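Local coordinates for protein AvrRpt2 (Erwinia amylovora, PDB 6HQZ) that probably acts as a papain-like cysteine protease of the C70 family, a type III effector that the fire blight pathogen delivers into plant cells, at residues A[132-135]-A[136-140]. Residues are numbered along the deposited sequence; the frame is centred on the assembly and turned at random. Where two conformers were deposited one is given.
Sequences MPLD and SFNQR
Phe-137 N donates to Pro-133 O (3.1 Å) and Asn-138 N to Leu-134 O (3.0 Å), the second nearly straight at 174°, and with the more bent bond from Gln-139 N to Asp-135 O (3.0 Å) they open the short helix 134-140. Pro-133, with no N-H of its own to give, occupies the N-cap position and contributes its carbonyl to the first turn. The Pro-133 ring lies beside Ser-136, Pro-133 CD 3.8 Å from Ser-136 OG, on the exposed side of the turn. Met-132, one residue earlier, reaches under the helix start: its CG sits between the backbone N and the carbonyl carbon (chi1 82°), which with the extended chi2 puts SD beneath the turn, 3.9 Å from Ser-136 CB and 4.2 Å from Phe-137 CB, and the bend at chi3 turns CE away from the helix.

The chain passes here directly from strand 130-133, an outermost strand, within this chain, of the antiparallel sheet of this papain-like domain, into the helix. The helix sets its apolar side on the sheet and on helix 80-90: Leu-134 packs on Ile-119 and Leu-83, while the Phe-137 ring makes an edge-to-face contact with Phe-95. These two side chains also meet each other, Leu-134 CD1 approaching Phe-137 CD2 obliquely at 4.3 Å.

One turn on from Leu-134, the Asn-138 side chain runs obliquely across that of the leucine, with Asn-138 ND2 3.8 Å from Leu-134 CD1. With CG anti to the carbonyl carbon (chi1 -74°), the amide lies on the side of the loop before helix 80-90, where OD1 accepts a hydrogen bond from Phe-78 N. At the far end of the helix, Arg-140 NH1 hydrogen-bonds to Gln-98 O, tying the last turn to strand 93-98.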
loop_
_atom_site.group_PDB
_atom_site.type_symbol
_atom_site.label_atom_id
_atom_site.label_comp_id
_atom_site.label_asym_id
_atom_site.label_seq_id
_atom_site.Cartn_x
_atom_site.Cartn_y
_atom_site.Cartn_z
ATOM N N MET A 132 -18.412 -4.420 2.821
ATOM C CA MET A 132 -19.085 -5.408 2.020
ATOM C C MET A 132 -18.107 -6.479 1.599
ATOM O O MET A 132 -16.916 -6.201 1.484
ATOM C CB MET A 132 -19.769 -4.785 0.759
ATOM C CG MET A 132 -18.964 -4.522 -0.456
ATOM S SD MET A 132 -19.691 -3.963 -2.034
ATOM C CE MET A 132 -20.197 -2.306 -1.599
ATOM N N PRO A 133 -18.618 -7.660 1.239
ATOM C CA PRO A 133 -17.681 -8.653 0.792
ATOM C C PRO A 133 -16.908 -8.219 -0.439
ATOM O O PRO A 133 -17.450 -7.583 -1.373
ATOM C CB PRO A 133 -18.564 -9.856 0.443
ATOM C CG PRO A 133 -19.813 -9.629 1.235
ATOM C CD PRO A 133 -19.993 -8.157 1.194
ATOM N N LEU A 134 -15.655 -8.622 -0.496
ATOM C CA LEU A 134 -14.846 -8.393 -1.667
ATOM C C LEU A 134 -15.486 -8.977 -2.891
ATOM O O LEU A 134 -15.417 -8.354 -3.972
ATOM C CB LEU A 134 -13.459 -8.994 -1.450
ATOM C CG LEU A 134 -12.492 -8.835 -2.580
ATOM C CD1 LEU A 134 -12.405 -7.368 -2.998
ATOM C CD2 LEU A 134 -11.122 -9.405 -2.191
ATOM N N ASP A 135 -16.096 -10.184 -2.768
ATOM C CA ASP A 135 -16.769 -10.799 -3.929
ATOM C C ASP A 135 -17.835 -9.828 -4.478
ATOM O O ASP A 135 -18.002 -9.715 -5.683
ATOM C CB ASP A 135 -17.398 -12.173 -3.599
ATOM C CG ASP A 135 -18.137 -12.824 -4.810
ATOM O OD1 ASP A 135 -17.512 -13.459 -5.692
ATOM O OD2 ASP A 135 -19.379 -12.730 -4.855
ATOM N N SER A 136 -18.574 -9.176 -3.598
ATOM C CA SER A 136 -19.614 -8.183 -4.013
ATOM C C SER A 136 -19.056 -6.977 -4.732
ATOM O O SER A 136 -19.575 -6.554 -5.740
ATOM C CB SER A 136 -20.432 -7.729 -2.812
ATOM O OG SER A 136 -21.218 -8.796 -2.371
ATOM N N PHE A 137 -17.969 -6.423 -4.230
ATOM C CA PHE A 137 -17.316 -5.340 -4.867
ATOM C C PHE A 137 -16.883 -5.676 -6.294
ATOM O O PHE A 137 -17.150 -4.929 -7.244
ATOM C CB PHE A 137 -16.148 -4.886 -4.013
ATOM C CG PHE A 137 -15.315 -3.860 -4.687
ATOM C CD1 PHE A 137 -15.672 -2.540 -4.626
ATOM C CD2 PHE A 137 -14.135 -4.250 -5.336
ATOM C CE1 PHE A 137 -14.852 -1.595 -5.244
ATOM C CE2 PHE A 137 -13.369 -3.335 -5.995
ATOM C CZ PHE A 137 -13.691 -2.012 -5.890
ATOM N N ASN A 138 -16.241 -6.824 -6.442
ATOM C CA ASN A 138 -15.877 -7.254 -7.762
ATOM C C ASN A 138 -17.072 -7.513 -8.714
ATOM O O ASN A 138 -17.010 -7.269 -9.930
ATOM C CB ASN A 138 -14.981 -8.512 -7.702
ATOM C CG ASN A 138 -13.579 -8.191 -7.248
ATOM O OD1 ASN A 138 -12.961 -7.226 -7.726
ATOM N ND2 ASN A 138 -13.021 -9.061 -6.371
ATOM N N GLN A 139 -18.120 -8.046 -8.163
ATOM C CA GLN A 139 -19.320 -8.309 -8.990
ATOM C C GLN A 139 -19.995 -7.029 -9.447
ATOM O O GLN A 139 -20.515 -6.984 -10.552
ATOM C CB GLN A 139 -20.344 -9.071 -8.204
ATOM C CG GLN A 139 -21.631 -9.338 -8.993
ATOM C CD GLN A 139 -22.664 -9.990 -8.088
ATOM O OE1 GLN A 139 -22.309 -10.558 -7.041
ATOM N NE2 GLN A 139 -23.946 -9.905 -8.474
ATOM N N ARG A 140 -19.942 -6.009 -8.601
ATOM C CA ARG A 140 -20.814 -4.824 -8.781
ATOM C C ARG A 140 -20.116 -3.573 -9.188
ATOM O O ARG A 140 -20.775 -2.631 -9.564
ATOM C CB ARG A 140 -21.582 -4.589 -7.487
ATOM C CG ARG A 140 -22.415 -5.795 -7.108
ATOM C CD ARG A 140 -23.227 -5.571 -5.860
ATOM N NE ARG A 140 -24.173 -6.680 -5.735
ATOM C CZ ARG A 140 -25.246 -6.815 -6.512
ATOM N NH1 ARG A 140 -25.563 -5.870 -7.425
ATOM N NH2 ARG A 140 -26.008 -7.887 -6.390
#